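Local coordinates for protein type III effector HopA1 (Pseudomonas syringae pv. tomato str. DC3000, PDB 4RSX) that is of unknown biochemical activity but acts as a type III secreted effector, probably delivered into plant host cells during infection, at residues N9-H12 with E13-K16; R213-G216 with M217-E221; M232-L235 with A236-K239; P249-P252 with A253-N256. One frame throughout, in Å; residues are numbered along the deposited sequence.

In the fold
This chain is the C-terminal part of the effector, and the four contacts lie beside its antiparallel sheet, in helices and a tail formed by the two ends of the chain. Interaction 1, on helix 2-19, touches all three others: Trp-14 CH2 lies 3.4 Å from Gly-216 O of interaction 2, His-12 ND1 lies 3.4 Å from Leu-238 CD1 of interaction 3, and Phe-11 CB lies 3.7 Å from Pro-252 CG of interaction 4. The tail turn of interaction 4 does likewise, held by Arg-219 NE, 2.9 Å from Pro-252 O, and by a salt bridge from Lys-239 NZ to Asp-250 OD1, 2.9 Å. Interactions 2 and 3 do not touch, their nearest atoms about 7 Å apart.

Interaction 1 of 4, residues N9-H12 with E13-K16; sequences NSFH and EWAK
Helix 2-19 sets Phe-11 beside Trp-14 and His-12 beside Lys-16, pairs three and four residues apart that fall on neighbouring strips of its surface. The regular alpha-helical bonds carry them, among them Lys-16 N to His-12 O at 2.9 Å and Ala-15 N to Phe-11 O at 3.0 Å. Phe-11 and Trp-14 share one first torsion, each CG standing opposite the backbone N (chi1 178° in both), and the two rings approach at a slant, with Phe-11 CD1 4.1 Å from Trp-14 CE3. Large and apolar, they suit a buried strip: both reach Ile-223 of helix 215-228, while Phe-11 also packs on Leu-242 and Pro-252. The buried indole N-H of Trp-14 is satisfied by the backbone oxygen of Ile-29. Ala-15, with its small CB 3.4 Å from His-12 O, leaves Leu-238 of helix 234-245 room to pack closely. On the more open strip, Lys-16 runs alongside the imidazole of His-12 and points the same way. Bends at chi2 and chi3 (-52° and -86°) curl its methylenes against the ring, and the ammonium continues to a salt bridge with Glu-19. With NZ of Lys-16 4.3 Å from His-12 NE2, that positive charge might disfavour protonation of the histidine somewhat, though Glu-19 partly offsets it. Nearer still is the aliphatic chain, Lys-16 CD lying 3.4 Å from NE2 of His-12.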
loop_
_atom_site.group_PDB
_atom_site.type_symbol
_atom_site.label_atom_id
_atom_site.label_comp_id
_atom_site.label_asym_id
_atom_site.label_seq_id
_atom_site.Cartn_x
_atom_site.Cartn_y
_atom_site.Cartn_z
ATOM N N ASN A 9 -10.888 9.762 -12.489
ATOM C CA ASN A 9 -10.585 9.497 -13.901
ATOM C C ASN A 9 -9.698 8.266 -14.133
ATOM O O ASN A 9 -9.858 7.569 -15.137
ATOM C CB ASN A 9 -9.982 10.735 -14.599
ATOM C CG ASN A 9 -10.976 11.903 -14.712
ATOM O OD1 ASN A 9 -12.203 11.711 -14.718
ATOM N ND2 ASN A 9 -10.441 13.125 -14.806
ATOM N N SER A 10 -8.757 7.994 -13.229
ATOM C CA SER A 10 -7.924 6.784 -13.388
ATOM C C SER A 10 -8.739 5.539 -13.034
ATOM O O SER A 10 -8.553 4.476 -13.617
ATOM C CB SER A 10 -6.657 6.843 -12.523
ATOM O OG SER A 10 -6.965 6.612 -11.148
ATOM N N PHE A 11 -9.648 5.686 -12.074
ATOM C CA PHE A 11 -10.599 4.635 -11.734
ATOM C C PHE A 11 -11.534 4.364 -12.911
ATOM O O PHE A 11 -11.783 3.209 -13.273
ATOM C CB PHE A 11 -11.400 5.049 -10.496
ATOM C CG PHE A 11 -12.453 4.048 -10.073
ATOM C CD1 PHE A 11 -12.092 2.797 -9.599
ATOM C CD2 PHE A 11 -13.801 4.368 -10.147
ATOM C CE1 PHE A 11 -13.058 1.870 -9.204
ATOM C CE2 PHE A 11 -14.777 3.444 -9.755
ATOM C CZ PHE A 11 -14.398 2.192 -9.283
ATOM N N HIS A 12 -12.048 5.428 -13.517
ATOM C CA HIS A 12 -12.946 5.268 -14.657
ATOM C C HIS A 12 -12.263 4.593 -15.859
ATOM O O HIS A 12 -12.841 3.711 -16.497
ATOM C CB HIS A 12 -13.563 6.613 -15.060
ATOM C CG HIS A 12 -14.613 6.494 -16.117
ATOM N ND1 HIS A 12 -15.955 6.378 -15.827
ATOM C CD2 HIS A 12 -14.516 6.447 -17.469
ATOM C CE1 HIS A 12 -16.642 6.284 -16.953
ATOM N NE2 HIS A 12 -15.794 6.322 -17.962
ATOM N N GLU A 13 -11.032 4.998 -16.160
ATOM C CA GLU A 13 -10.255 4.337 -17.221
ATOM C C GLU A 13 -10.120 2.820 -17.004
ATOM O O GLU A 13 -10.371 2.020 -17.917
ATOM C CB GLU A 13 -8.863 4.970 -17.358
ATOM C CG GLU A 13 -7.979 4.253 -18.389
ATOM C CD GLU A 13 -8.612 4.224 -19.780
ATOM O OE1 GLU A 13 -9.339 5.179 -20.123
ATOM O OE2 GLU A 13 -8.390 3.247 -20.537
ATOM N N TRP A 14 -9.716 2.448 -15.785
ATOM C CA TRP A 14 -9.611 1.055 -15.355
ATOM C C TRP A 14 -10.926 0.338 -15.665
ATOM O O TRP A 14 -10.940 -0.749 -16.269
ATOM C CB TRP A 14 -9.332 1.038 -13.839
ATOM C CG TRP A 14 -9.237 -0.317 -13.185
ATOM C CD1 TRP A 14 -9.240 -1.538 -13.801
ATOM C CD2 TRP A 14 -9.108 -0.583 -11.771
ATOM N NE1 TRP A 14 -9.125 -2.539 -12.862
ATOM C CE2 TRP A 14 -9.042 -1.983 -11.615
ATOM C CE3 TRP A 14 -9.040 0.233 -10.631
ATOM C CZ2 TRP A 14 -8.915 -2.593 -10.355
ATOM C CZ3 TRP A 14 -8.919 -0.374 -9.381
ATOM C CH2 TRP A 14 -8.859 -1.777 -9.255
ATOM N N ALA A 15 -12.022 0.972 -15.245
ATOM C CA ALA A 15 -13.363 0.433 -15.405
ATOM C C ALA A 15 -13.732 0.256 -16.883
ATOM O O ALA A 15 -14.405 -0.716 -17.237
ATOM C CB ALA A 15 -14.368 1.330 -14.700
ATOM N N LYS A 16 -13.300 1.184 -17.737
ATOM C CA LYS A 16 -13.578 1.073 -19.177
ATOM C C LYS A 16 -12.829 -0.100 -19.799
ATOM O O LYS A 16 -13.372 -0.822 -20.640
ATOM C CB LYS A 16 -13.226 2.362 -19.920
ATOM C CG LYS A 16 -14.031 3.569 -19.489
ATOM C CD LYS A 16 -15.539 3.288 -19.530
ATOM C CE LYS A 16 -16.158 3.524 -20.907
ATOM N NZ LYS A 16 -17.648 3.742 -20.804
#

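Interaction 2 of 4, residues R213-G216 with M217-E221; sequences RGHG and MSRAE
From the loop just before helix 215-228, Arg-213 reaches forward to Glu-221, two turns on, and lays its guanidinium across Ser-218 on the way. Ser-218 CB sits over one face of that group, 3.8 Å from Arg-213 NH2, while the carboxylate of Glu-221 arrives at the edge, close to the guanidinium plane, and forms a salt bridge from NH1 to OE2. The modelled separation is so short that its exact value is doubtful. Both partners are shared, Arg-213 with Asp-211 and Glu-221 with Arg-26. His-215, its flat ring held by a bond from NE2 to the backbone oxygen of Leu-193, turns a face to Arg-219, whose side chain folds back by bending at chi2 (-42°). Arg-219 CG then lies over that face in a CH-pi contact, 3.9 Å from the centroid of the His-215 ring, and His-215 ND1 stands over the centre of the guanidinium, the two planes being 52° apart. In-plane, Arg-219 NH2 donates to Ser-218 OG at 3.0 Å, and that hydroxyl donates in turn to His-215 O, which also takes the Arg-219 amide from the same face. Arg-219 NE is bonded to Pro-252 O. The flexible thioether of Met-217 continues to Met-27 and Tyr-30, and its amide meets a water, 3.1 Å from Met-217 N, that also donates to Arg-213 O. Gly-214, at phi 96°, tolerates a backbone where a side chain would press on the preceding carbonyl. Gly-214 O accepts from Ser-218 N at 3.0 Å, the first i to i+4 bond, making a glycine N-cap at the start of helix 215-228.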
loop_
_atom_site.group_PDB
_atom_site.type_symbol
_atom_site.label_atom_id
_atom_site.label_comp_id
_atom_site.label_asym_id
_atom_site.label_seq_id
_atom_site.Cartn_x
_atom_site.Cartn_y
_atom_site.Cartn_z
ATOM N N ARG A 213 -9.108 -7.193 2.199
ATOM C CA ARG A 213 -8.947 -7.648 0.821
ATOM C C ARG A 213 -7.784 -6.938 0.104
ATOM O O ARG A 213 -7.202 -7.493 -0.839
ATOM C CB ARG A 213 -10.228 -7.381 0.028
ATOM C CG ARG A 213 -11.204 -8.537 -0.075
ATOM C CD ARG A 213 -12.459 -8.027 -0.747
ATOM N NE ARG A 213 -12.884 -6.802 -0.069
ATOM C CZ ARG A 213 -13.848 -5.977 -0.483
ATOM N NH1 ARG A 213 -14.528 -6.221 -1.607
ATOM N NH2 ARG A 213 -14.135 -4.893 0.241
ATOM N N GLY A 214 -7.459 -5.715 0.531
ATOM C CA GLY A 214 -6.474 -4.903 -0.173
ATOM C C GLY A 214 -7.099 -3.919 -1.163
ATOM O O GLY A 214 -8.164 -4.174 -1.728
ATOM N N HIS A 215 -6.428 -2.793 -1.386
ATOM C CA HIS A 215 -7.014 -1.696 -2.149
ATOM C C HIS A 215 -7.418 -2.085 -3.580
ATOM O O HIS A 215 -8.523 -1.739 -4.036
ATOM C CB HIS A 215 -6.057 -0.507 -2.178
ATOM C CG HIS A 215 -6.483 0.575 -3.108
ATOM N ND1 HIS A 215 -7.385 1.556 -2.749
ATOM C CD2 HIS A 215 -6.158 0.817 -4.401
ATOM C CE1 HIS A 215 -7.584 2.361 -3.775
ATOM N NE2 HIS A 215 -6.854 1.936 -4.790
ATOM N N GLY A 216 -6.533 -2.797 -4.279
ATOM C CA GLY A 216 -6.809 -3.275 -5.630
ATOM C C GLY A 216 -8.034 -4.174 -5.757
ATOM O O GLY A 216 -8.872 -3.975 -6.653
ATOM N N MET A 217 -8.156 -5.162 -4.876
ATOM C CA MET A 217 -9.262 -6.105 -4.991
ATOM C C MET A 217 -10.577 -5.453 -4.584
ATOM O O MET A 217 -11.629 -5.743 -5.175
ATOM C CB MET A 217 -9.001 -7.395 -4.186
ATOM C CG MET A 217 -10.057 -8.505 -4.400
ATOM S SD MET A 217 -10.322 -9.012 -6.143
ATOM C CE MET A 217 -8.920 -10.094 -6.397
ATOM N N SER A 218 -10.528 -4.562 -3.592
ATOM C CA SER A 218 -11.753 -3.902 -3.151
ATOM C C SER A 218 -12.325 -3.002 -4.245
ATOM O O SER A 218 -13.537 -3.011 -4.494
ATOM C CB SER A 218 -11.557 -3.120 -1.848
ATOM O OG SER A 218 -10.826 -1.929 -2.052
ATOM N N ARG A 219 -11.464 -2.234 -4.909
ATOM C CA ARG A 219 -11.956 -1.347 -5.956
ATOM C C ARG A 219 -12.298 -2.158 -7.203
ATOM O O ARG A 219 -13.187 -1.772 -7.960
ATOM C CB ARG A 219 -10.944 -0.239 -6.291
ATOM C CG ARG A 219 -10.459 0.589 -5.095
ATOM C CD ARG A 219 -11.587 0.927 -4.153
ATOM N NE ARG A 219 -11.309 2.120 -3.364
ATOM C CZ ARG A 219 -10.924 2.124 -2.089
ATOM N NH1 ARG A 219 -10.706 3.278 -1.476
ATOM N NH2 ARG A 219 -10.753 0.986 -1.427
ATOM N N ALA A 220 -11.598 -3.279 -7.415
ATOM C CA ALA A 220 -11.920 -4.161 -8.542
ATOM C C ALA A 220 -13.371 -4.605 -8.411
ATOM O O ALA A 220 -14.115 -4.690 -9.405
ATOM C CB ALA A 220 -10.989 -5.386 -8.569
ATOM N N GLU A 221 -13.775 -4.872 -7.171
ATOM C CA GLU A 221 -15.091 -5.441 -6.917
ATOM C C GLU A 221 -16.203 -4.400 -7.027
ATOM O O GLU A 221 -17.326 -4.720 -7.416
ATOM C CB GLU A 221 -15.094 -6.249 -5.600
ATOM C CG GLU A 221 -14.333 -7.587 -5.791
ATOM C CD GLU A 221 -14.054 -8.356 -4.501
ATOM O OE1 GLU A 221 -13.737 -9.570 -4.588
ATOM O OE2 GLU A 221 -14.135 -7.758 -3.405
HETATM O O HOH W 1 -15.877 -3.414 -2.851
HETATM O O HOH W 2 -5.848 -6.231 -3.189
#

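Interaction 3 of 4, residues M232-L235 with A236-K239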
loop_
_atom_site.group_PDB
_atom_site.type_symbol
_atom_site.label_atom_id
_atom_site.label_comp_id
_atom_site.label_asym_id
_atom_site.label_seq_id
_atom_site.Cartn_x
_atom_site.Cartn_y
_atom_site.Cartn_z
ATOM N N MET A 232 -28.873 2.326 -16.317
ATOM C CA MET A 232 -28.272 3.654 -16.166
ATOM C C MET A 232 -26.936 3.727 -16.920
ATOM O O MET A 232 -26.376 2.681 -17.264
ATOM C CB MET A 232 -28.101 4.004 -14.680
ATOM C CG MET A 232 -28.367 2.847 -13.735
ATOM S SD MET A 232 -28.662 3.402 -12.043
ATOM C CE MET A 232 -27.225 4.453 -11.769
ATOM N N PRO A 233 -26.450 4.955 -17.220
ATOM C CA PRO A 233 -25.129 5.099 -17.861
ATOM C C PRO A 233 -24.044 4.428 -17.020
ATOM O O PRO A 233 -24.204 4.332 -15.788
ATOM C CB PRO A 233 -24.903 6.619 -17.877
ATOM C CG PRO A 233 -26.292 7.205 -17.885
ATOM C CD PRO A 233 -27.144 6.251 -17.068
ATOM N N PHE A 234 -22.974 3.965 -17.667
ATOM C CA PHE A 234 -21.902 3.258 -16.979
ATOM C C PHE A 234 -21.250 4.170 -15.941
ATOM O O PHE A 234 -20.936 3.741 -14.829
ATOM C CB PHE A 234 -20.877 2.735 -17.991
ATOM C CG PHE A 234 -19.783 1.905 -17.375
ATOM C CD1 PHE A 234 -18.450 2.176 -17.648
ATOM C CD2 PHE A 234 -20.086 0.862 -16.500
ATOM C CE1 PHE A 234 -17.425 1.412 -17.080
ATOM C CE2 PHE A 234 -19.058 0.095 -15.915
ATOM C CZ PHE A 234 -17.728 0.375 -16.213
ATOM N N LEU A 235 -21.090 5.441 -16.296
ATOM C CA LEU A 235 -20.541 6.437 -15.381
ATOM C C LEU A 235 -21.356 6.546 -14.082
ATOM O O LEU A 235 -20.792 6.563 -12.979
ATOM C CB LEU A 235 -20.456 7.798 -16.080
ATOM C CG LEU A 235 -19.980 8.947 -15.199
ATOM C CD1 LEU A 235 -18.654 8.584 -14.536
ATOM C CD2 LEU A 235 -19.843 10.243 -16.011
ATOM N N ALA A 236 -22.678 6.621 -14.217
ATOM C CA ALA A 236 -23.564 6.649 -13.055
ATOM C C ALA A 236 -23.535 5.327 -12.265
ATOM O O ALA A 236 -23.644 5.330 -11.036
ATOM C CB ALA A 236 -24.992 6.995 -13.476
ATOM N N ARG A 237 -23.395 4.204 -12.962
ATOM C CA ARG A 237 -23.326 2.906 -12.280
ATOM C C ARG A 237 -22.065 2.792 -11.405
ATOM O O ARG A 237 -22.144 2.370 -10.260
ATOM C CB ARG A 237 -23.441 1.743 -13.280
ATOM C CG ARG A 237 -24.868 1.528 -13.840
ATOM C CD ARG A 237 -24.939 0.336 -14.792
ATOM N NE ARG A 237 -24.584 0.678 -16.171
ATOM C CZ ARG A 237 -23.787 -0.058 -16.948
ATOM N NH1 ARG A 237 -23.526 0.326 -18.192
ATOM N NH2 ARG A 237 -23.246 -1.177 -16.485
ATOM N N LEU A 238 -20.922 3.221 -11.934
ATOM C CA LEU A 238 -19.684 3.306 -11.157
ATOM C C LEU A 238 -19.839 4.135 -9.885
ATOM O O LEU A 238 -19.491 3.680 -8.788
ATOM C CB LEU A 238 -18.579 3.916 -12.007
ATOM C CG LEU A 238 -17.918 2.937 -12.963
ATOM C CD1 LEU A 238 -17.032 3.677 -13.972
ATOM C CD2 LEU A 238 -17.115 1.924 -12.175
ATOM N N LYS A 239 -20.344 5.355 -10.038
ATOM C CA LYS A 239 -20.578 6.233 -8.902
ATOM C C LYS A 239 -21.563 5.624 -7.916
ATOM O O LYS A 239 -21.371 5.716 -6.701
ATOM C CB LYS A 239 -21.075 7.598 -9.380
ATOM C CG LYS A 239 -20.023 8.356 -10.181
ATOM C CD LYS A 239 -20.418 9.823 -10.376
ATOM C CE LYS A 239 -19.307 10.604 -11.074
ATOM N NZ LYS A 239 -18.223 10.994 -10.143
HETATM O O HOH W 3 -25.897 1.338 -20.272
#
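Met-232 and Arg-237 meet at the start of helix 234-245, where Pro-233 holds the N-cap position and the first alpha-helical bond runs from Arg-237 N to Pro-233 O at 2.9 Å. Proline suits that place, since the chain there needs no amide donor of its own to begin the helix. Among the polar contacts, Arg-237 NE turns back to Met-232 O at 2.9 Å, with an N-H...O angle of 156°, approaching from above the carbonyl plane although the oxygen lies close to the plane of the guanidinium. A bend at chi3 (-86°) makes this return possible, and NH2 of the same group goes on to the backbone oxygen of Ala-226 in helix 215-228. Flat groups come next: the guanidinium turns one face to the edge of the Phe-234 ring, planes 53° apart, with Arg-237 NH2 3.8 Å from Phe-234 CD2. Leu-238 CD1 makes a CH-pi contact over a face of that ring, 4.2 Å from the Phe-234 centroid. Aliphatic contacts complete the set: Leu-235 lies beside the methylenes of Lys-239, whose ammonium goes on to a salt bridge with Asp-250, and the methyl CE of Met-232 rests 3.8 Å from Ala-236 CB.

Interaction 4 of 4, residues P249-P252 with A253-N256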
loop_
_atom_site.group_PDB
_atom_site.type_symbol
_atom_site.label_atom_id
_atom_site.label_comp_id
_atom_site.label_asym_id
_atom_site.label_seq_id
_atom_site.Cartn_x
_atom_site.Cartn_y
_atom_site.Cartn_z
ATOM N N PRO A 249 -18.313 8.674 -4.089
ATOM C CA PRO A 249 -18.565 8.476 -5.527
ATOM C C PRO A 249 -17.785 9.448 -6.413
ATOM O O PRO A 249 -17.683 9.227 -7.639
ATOM C CB PRO A 249 -20.073 8.736 -5.668
ATOM C CG PRO A 249 -20.410 9.659 -4.482
ATOM C CD PRO A 249 -19.507 9.159 -3.367
ATOM N N ASP A 250 -17.248 10.510 -5.811
ATOM C CA ASP A 250 -16.435 11.458 -6.579
ATOM C C ASP A 250 -14.939 11.252 -6.369
ATOM O O ASP A 250 -14.118 11.701 -7.170
ATOM C CB ASP A 250 -16.852 12.902 -6.275
ATOM C CG ASP A 250 -18.277 13.204 -6.748
ATOM O OD1 ASP A 250 -18.710 12.642 -7.787
ATOM O OD2 ASP A 250 -18.970 13.986 -6.070
ATOM N N ASN A 251 -14.583 10.545 -5.303
ATOM C CA ASN A 251 -13.180 10.217 -5.063
ATOM C C ASN A 251 -13.063 8.779 -4.551
ATOM O O ASN A 251 -13.148 8.535 -3.337
ATOM C CB ASN A 251 -12.549 11.220 -4.078
ATOM C CG ASN A 251 -11.046 11.042 -3.938
ATOM O OD1 ASN A 251 -10.498 9.977 -4.253
ATOM N ND2 ASN A 251 -10.369 12.085 -3.451
ATOM N N PRO A 252 -12.857 7.825 -5.476
ATOM C CA PRO A 252 -12.818 6.389 -5.167
ATOM C C PRO A 252 -11.712 6.043 -4.172
ATOM O O PRO A 252 -11.696 4.941 -3.625
ATOM C CB PRO A 252 -12.507 5.747 -6.523
ATOM C CG PRO A 252 -11.822 6.845 -7.318
ATOM C CD PRO A 252 -12.506 8.104 -6.881
ATOM N N ALA A 253 -10.795 6.967 -3.927
ATOM C CA ALA A 253 -9.776 6.723 -2.906
ATOM C C ALA A 253 -10.350 6.825 -1.486
ATOM O O ALA A 253 -9.761 6.294 -0.540
ATOM C CB ALA A 253 -8.599 7.680 -3.072
ATOM N N LEU A 254 -11.489 7.503 -1.330
ATOM C CA LEU A 254 -11.987 7.823 0.021
ATOM C C LEU A 254 -13.255 7.070 0.448
ATOM O O LEU A 254 -14.037 6.614 -0.397
ATOM C CB LEU A 254 -12.233 9.332 0.154
ATOM C CG LEU A 254 -11.127 10.267 -0.345
ATOM C CD1 LEU A 254 -11.602 11.725 -0.280
ATOM C CD2 LEU A 254 -9.835 10.075 0.462
ATOM N N ARG A 255 -13.446 6.950 1.763
ATOM C CA ARG A 255 -14.718 6.511 2.345
ATOM C C ARG A 255 -15.791 7.491 1.954
ATOM O O ARG A 255 -15.514 8.688 1.827
ATOM C CB ARG A 255 -14.695 6.639 3.863
ATOM C CG ARG A 255 -13.987 5.586 4.625
ATOM C CD ARG A 255 -14.212 5.817 6.124
ATOM N NE ARG A 255 -13.535 7.031 6.579
ATOM C CZ ARG A 255 -12.212 7.124 6.698
ATOM N NH1 ARG A 255 -11.450 6.078 6.388
ATOM N NH2 ARG A 255 -11.640 8.255 7.115
ATOM N N ASN A 256 -17.023 7.005 1.838
ATOM C CA ASN A 256 -18.170 7.889 1.668
ATOM C C ASN A 256 -18.407 8.782 2.889
ATOM O O ASN A 256 -18.365 8.312 4.025
ATOM C CB ASN A 256 -19.436 7.091 1.369
ATOM C CG ASN A 256 -20.609 7.988 1.020
ATOM O OD1 ASN A 256 -20.830 8.305 -0.147
ATOM N ND2 ASN A 256 -21.354 8.419 2.037
#
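With chi1 at -172°, the amide of Asn-251 swings forward over the chain that follows it, and with chi1 at -47° Leu-254 leans back to meet it. The two side chains approach at a slant, Leu-254 CD1 reaching 3.4 Å from Asn-251 ND2 and its CG 3.7 Å from Asn-251 CG, so that the isobutyl group packs across the amide, nearest its nitrogen end. The amide oxygen turns to Ala-253, the residue before Leu-254: Asn-251 OD1 accepts from Ala-253 N at 3.0 Å, with the donor tilted out of the amide plane. This bond closes an Asx turn, nested in the type I beta turn that spans Asn-251 to Leu-254 and is closed by Leu-254 N to Asn-251 O at 2.8 Å, nearly straight at 168°. Asparagine suits the first position because one residue supplies both acceptors, side-chain and backbone, while its ND2 remains available to bond Gln-196. Proline fits second, its ring fixing phi near the turn value where no amide hydrogen is needed, and it packs on Thr-7 of helix 2-19 and on Leu-242. Ala-253 is small enough for its CB to sit 3.2 Å from Asn-251 OD1, and its backbone pairs with Glu-206 of strand 202-207. Leu-254 places its apolar branches on Tyr-204 of the same strand. Farther out, where the loop folds back on itself, Asn-256 OD1 comes 3.6 Å from Pro-249 CD.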